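Local coordinates for tRNA threonylcarbamoyladenosine biosynthesis protein TsaE (Haemophilus influenzae, PDB 1HTW), which binds ATP and magnesium and is required for forming the threonylcarbamoyl group on adenosine 37 of tRNAs that read codons beginning with adenine, at residues Phe17-Lys20 against Phe21-Leu25; Ile8-Glu11 against Phe12-Leu15. One frame throughout, in Å; residues are numbered along the deposited sequence.

Contact 1 (Phe17-Lys20 against Phe21-Leu25); sequences FGKK and FAEIL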
loop_
_atom_site.group_PDB
_atom_site.type_symbol
_atom_site.label_atom_id
_atom_site.label_comp_id
_atom_site.label_asym_id
_atom_site.label_seq_id
_atom_site.Cartn_x
_atom_site.Cartn_y
_atom_site.Cartn_z
ATOM N N PHE A 17 -3.428 2.343 12.492
ATOM C CA PHE A 17 -2.106 2.418 11.894
ATOM C C PHE A 17 -2.182 2.737 10.407
ATOM O O PHE A 17 -1.452 3.605 9.930
ATOM C CB PHE A 17 -1.364 1.039 12.055
ATOM C CG PHE A 17 0.032 1.131 11.463
ATOM C CD1 PHE A 17 1.074 1.588 12.281
ATOM C CD2 PHE A 17 0.271 0.771 10.168
ATOM C CE1 PHE A 17 2.359 1.676 11.714
ATOM C CE2 PHE A 17 1.523 0.906 9.602
ATOM C CZ PHE A 17 2.576 1.344 10.414
ATOM N N GLY A 18 -3.200 2.191 9.704
ATOM C CA GLY A 18 -3.346 2.570 8.289
ATOM C C GLY A 18 -3.628 4.090 8.162
ATOM O O GLY A 18 -3.060 4.726 7.263
ATOM N N LYS A 19 -4.454 4.610 9.029
ATOM C CA LYS A 19 -4.830 6.059 8.909
ATOM C C LYS A 19 -3.535 6.890 9.128
ATOM O O LYS A 19 -3.223 7.772 8.324
ATOM C CB LYS A 19 -5.846 6.461 9.932
ATOM C CG LYS A 19 -6.182 7.986 9.867
ATOM C CD LYS A 19 -7.195 8.390 10.904
ATOM C CE LYS A 19 -7.325 9.902 11.038
ATOM N NZ LYS A 19 -7.602 10.588 9.736
ATOM N N LYS A 20 -2.785 6.519 10.165
ATOM C CA LYS A 20 -1.519 7.280 10.432
ATOM C C LYS A 20 -0.547 7.139 9.277
ATOM O O LYS A 20 0.009 8.184 8.852
ATOM C CB LYS A 20 -0.882 6.792 11.735
ATOM C CG LYS A 20 0.452 7.459 12.062
ATOM C CD LYS A 20 1.077 6.935 13.344
ATOM C CE LYS A 20 2.046 7.978 13.941
ATOM N NZ LYS A 20 3.451 7.523 13.756
ATOM N N PHE A 21 -0.349 5.967 8.705
ATOM C CA PHE A 21 0.559 5.753 7.600
ATOM C C PHE A 21 0.113 6.533 6.356
ATOM O O PHE A 21 0.860 7.201 5.648
ATOM C CB PHE A 21 0.609 4.247 7.300
ATOM C CG PHE A 21 1.510 3.727 6.246
ATOM C CD1 PHE A 21 2.749 4.282 5.993
ATOM C CD2 PHE A 21 1.190 2.572 5.518
ATOM C CE1 PHE A 21 3.565 3.766 4.987
ATOM C CE2 PHE A 21 1.998 2.026 4.562
ATOM C CZ PHE A 21 3.226 2.668 4.255
ATOM N N ALA A 22 -1.195 6.484 6.044
ATOM C CA ALA A 22 -1.696 7.178 4.841
ATOM C C ALA A 22 -1.583 8.711 5.039
ATOM O O ALA A 22 -1.177 9.373 4.066
ATOM C CB ALA A 22 -3.168 6.835 4.622
ATOM N N GLU A 23 -1.807 9.196 6.236
ATOM C CA GLU A 23 -1.669 10.623 6.537
ATOM C C GLU A 23 -0.227 11.061 6.311
ATOM O O GLU A 23 -0.003 12.121 5.676
ATOM C CB GLU A 23 -2.193 10.998 7.877
ATOM C CG GLU A 23 -3.712 10.895 8.065
ATOM C CD GLU A 23 -4.444 12.057 7.416
ATOM O OE1 GLU A 23 -3.830 12.769 6.593
ATOM O OE2 GLU A 23 -5.639 12.270 7.730
ATOM N N ILE A 24 0.731 10.208 6.702
ATOM C CA ILE A 24 2.134 10.548 6.445
ATOM C C ILE A 24 2.394 10.618 4.968
ATOM O O ILE A 24 3.003 11.587 4.467
ATOM C CB ILE A 24 3.090 9.533 7.123
ATOM C CG1 ILE A 24 3.103 9.779 8.624
ATOM C CG2 ILE A 24 4.447 9.516 6.481
ATOM C CD1 ILE A 24 3.861 8.670 9.349
ATOM N N LEU A 25 1.913 9.661 4.172
ATOM C CA LEU A 25 2.108 9.687 2.719
ATOM C C LEU A 25 1.464 10.922 2.089
ATOM O O LEU A 25 2.104 11.477 1.160
ATOM C CB LEU A 25 1.542 8.424 2.069
ATOM C CG LEU A 25 2.048 7.092 2.567
ATOM C CD1 LEU A 25 1.508 5.985 1.623
ATOM C CD2 LEU A 25 3.577 7.060 2.517
#
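Lys19 and Glu23, one helical turn apart, run side by side and point the same way, with a salt bridge between their ends. Glu23 can be followed outward atom by atom. Its CB lies 3.4 Å from Lys19 O, and its CG comes closer still, 3.2 Å from the same Lys19 O, because chi1 of -68° sets CG beside the backbone N and opposite the carbonyl carbon. A bend at chi2 (-77°) then carries the carboxylate outward, where Glu23 OE2 lies 3.3 Å from Lys19 NZ. That length marks the hydrogen bond within the salt bridge as weak, and the ammonium has a stronger partner in Gly56 O, at the end of helix 46-56.

Beneath the side chains, the i to i+4 bonds of an alpha helix are regular: Ala22 N to Gly18 O measures 2.8 Å and Ile24 N to Lys20 O 3.0 Å. Phe21 N bonds to Phe17 O at 2.9 Å. On the apolar side, Phe17 CE2 reaches Phe21 CB at 4.2 Å, a loose contact in which the two side chains lie at a slant.

Both aromatic residues are buried against other parts of the fold. Phe17 packs on Leu4, Gln6 and Ile8 of strand 3-8, and its ring meets that of Phe156 with nearly parallel planes. Phe21 touches Met53 of helix 46-56 and Ile152 of helix 147-155, Ala22 also touches Met53, and Ile24 packs on Ile152 and Ala155, so this part of helix 11-28 contacts helices 46-56 and 147-155 as well as strand 3-8.

Contact 2 (Ile8-Glu11 against Phe12-Leu15); sequences IPDE and FSML. With ADP (adenosine-5'-diphosphate), chain H.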
loop_
_atom_site.group_PDB
_atom_site.type_symbol
_atom_site.label_atom_id
_atom_site.label_comp_id
_atom_site.label_asym_id
_atom_site.label_seq_id
_atom_site.Cartn_x
_atom_site.Cartn_y
_atom_site.Cartn_z
ATOM N N ILE A 8 0.491 -4.737 16.405
ATOM C CA ILE A 8 -0.928 -4.348 16.090
ATOM C C ILE A 8 -1.846 -5.383 16.800
ATOM O O ILE A 8 -2.072 -6.455 16.261
ATOM C CB ILE A 8 -1.081 -4.540 14.578
ATOM C CG1 ILE A 8 -0.144 -3.592 13.808
ATOM C CG2 ILE A 8 -2.560 -4.234 14.240
ATOM C CD1 ILE A 8 -0.337 -2.092 14.080
ATOM N N PRO A 9 -2.239 -5.028 17.999
ATOM C CA PRO A 9 -2.950 -6.016 18.858
ATOM C C PRO A 9 -4.290 -6.471 18.394
ATOM O O PRO A 9 -4.790 -7.554 18.746
ATOM C CB PRO A 9 -3.016 -5.306 20.207
ATOM C CG PRO A 9 -2.750 -3.897 19.986
ATOM C CD PRO A 9 -1.931 -3.797 18.713
ATOM N N ASP A 10 -4.983 -5.699 17.522
ATOM C CA ASP A 10 -6.321 -6.070 17.089
ATOM C C ASP A 10 -6.695 -5.253 15.850
ATOM O O ASP A 10 -5.850 -4.454 15.384
ATOM C CB ASP A 10 -7.297 -5.684 18.230
ATOM C CG ASP A 10 -7.018 -4.328 18.814
ATOM O OD1 ASP A 10 -6.922 -3.309 18.077
ATOM O OD2 ASP A 10 -6.847 -4.219 20.055
ATOM N N GLU A 11 -7.819 -5.620 15.263
ATOM C CA GLU A 11 -8.195 -4.953 14.009
ATOM C C GLU A 11 -8.358 -3.463 14.131
ATOM O O GLU A 11 -7.937 -2.783 13.140
ATOM C CB GLU A 11 -9.446 -5.657 13.451
ATOM C CG GLU A 11 -9.798 -5.092 12.068
ATOM C CD GLU A 11 -10.789 -5.949 11.322
ATOM O OE1 GLU A 11 -10.864 -7.160 11.613
ATOM O OE2 GLU A 11 -11.503 -5.390 10.457
ATOM N N PHE A 12 -8.834 -2.892 15.215
ATOM C CA PHE A 12 -8.984 -1.444 15.369
ATOM C C PHE A 12 -7.639 -0.751 15.269
ATOM O O PHE A 12 -7.399 0.319 14.693
ATOM C CB PHE A 12 -9.595 -1.080 16.723
ATOM C CG PHE A 12 -11.033 -0.611 16.631
ATOM C CD1 PHE A 12 -11.353 0.453 15.827
ATOM C CD2 PHE A 12 -12.019 -1.255 17.353
ATOM C CE1 PHE A 12 -12.669 0.937 15.812
ATOM C CE2 PHE A 12 -13.338 -0.830 17.289
ATOM C CZ PHE A 12 -13.640 0.287 16.521
ATOM N N SER A 13 -6.643 -1.470 15.868
ATOM C CA SER A 13 -5.280 -0.941 15.804
ATOM C C SER A 13 -4.742 -1.004 14.379
ATOM O O SER A 13 -3.908 -0.135 14.039
ATOM C CB SER A 13 -4.387 -1.827 16.726
ATOM O OG SER A 13 -4.794 -1.530 18.084
ATOM N N MET A 14 -5.122 -1.941 13.561
ATOM C CA MET A 14 -4.624 -2.027 12.201
ATOM C C MET A 14 -5.189 -0.790 11.416
ATOM O O MET A 14 -4.477 -0.243 10.599
ATOM C CB MET A 14 -5.100 -3.265 11.451
ATOM C CG MET A 14 -4.534 -3.446 10.084
ATOM S SD MET A 14 -2.622 -3.609 9.974
ATOM C CE MET A 14 -2.462 -5.464 9.709
ATOM N N LEU A 15 -6.474 -0.560 11.711
ATOM C CA LEU A 15 -7.106 0.603 11.003
ATOM C C LEU A 15 -6.506 1.925 11.444
ATOM O O LEU A 15 -6.198 2.737 10.497
ATOM C CB LEU A 15 -8.598 0.523 11.291
ATOM C CG LEU A 15 -9.339 -0.705 10.788
ATOM C CD1 LEU A 15 -10.778 -0.704 11.332
ATOM C CD2 LEU A 15 -9.269 -0.895 9.297
HETATM P PB ADP H . -5.158 -10.187 3.120
HETATM O O1B ADP H . -5.500 -9.065 2.132
HETATM O O2B ADP H . -3.756 -10.154 3.559
HETATM O O3B ADP H . -5.539 -11.558 2.413
HETATM P PA ADP H . -7.538 -9.411 4.583
HETATM O O1A ADP H . -8.503 -9.613 3.459
HETATM O O2A ADP H . -7.384 -8.018 5.053
HETATM O O3A ADP H . -6.146 -10.104 4.293
HETATM O "O5'" ADP H . -8.088 -10.288 5.808
HETATM C "C5'" ADP H . -7.746 -10.090 7.155
HETATM C "C4'" ADP H . -8.794 -10.850 8.013
HETATM O "O4'" ADP H . -8.303 -10.961 9.347
HETATM C "C3'" ADP H . -10.134 -10.150 8.072
HETATM O "O3'" ADP H . -11.222 -11.125 7.998
HETATM C "C2'" ADP H . -10.015 -9.403 9.386
HETATM O "O2'" ADP H . -11.250 -9.020 9.960
HETATM C "C1'" ADP H . -9.155 -10.355 10.247
HETATM N N9 ADP H . -8.388 -9.672 11.259
HETATM C C8 ADP H . -8.334 -9.988 12.587
HETATM N N7 ADP H . -7.514 -9.320 13.322
HETATM C C5 ADP H . -6.975 -8.480 12.450
HETATM C C6 ADP H . -5.975 -7.570 12.696
HETATM N N6 ADP H . -5.371 -7.381 13.861
HETATM N N1 ADP H . -5.516 -6.920 11.589
HETATM C C2 ADP H . -6.052 -7.167 10.382
HETATM N N3 ADP H . -6.995 -8.067 10.034
HETATM C C4 ADP H . -7.430 -8.661 11.172
#
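Between Asp10 and Ser13 the chain passes from an extended conformation (Asp10 phi/psi -165/172°) into the first turn of helix 11-28, where Leu15 N bonds to Glu11 O at 3.0 Å. The Asp10 carboxylate sits at the start of this turn, and OD1 accepts twice from Ser13: the backbone N lies 2.9 Å from OD1, nearly in line with the C-O bond, while Ser13 OG donates to OD1 over 2.8 Å from above the carboxylate plane. Asp10 is therefore the N-cap, and its carboxylate accepts from a first-turn amide, the usual role of an N-cap side chain. The same helix start forms part of the nucleotide pocket of this P-loop NTPase-clan protein. Glu11, extended beyond CG with chi1 at -174°, reaches the ribose, where ADP O2' donates to Glu11 OE1 across a short 2.5 Å. Glu11 OE2 forms a salt bridge with Arg51 NH2, which probably helps fix how the carboxylate is turned. Met14 CB lies 3.7 Å from ADP N1, and the bends at chi2 and chi3 bring CE to 3.9 Å from ADP N1. Ile8 CG2 packs on Met14 CB at 3.9 Å and comes nearer its backbone, 3.5 Å from Met14 N.

In the fold
From the N terminus, edge strand 3-8 leads into contact 2, where the short connection turns into helix 11-28; contact 1 follows farther along that helix. The two are in series, neither enclosing nor crossing the other, and each is a local contact that closes no long loop. Their centres are 13 Å apart, yet they touch through Phe17 CB and Ile8 CD1, 3.9 Å apart, so the helix packs back on the strand it has just left. Contact 2 brings the helix start to the nucleotide, helix 46-56 and strand 137-144. Contact 1 joins the later turns to helix 147-155 and the far part of helix 46-56.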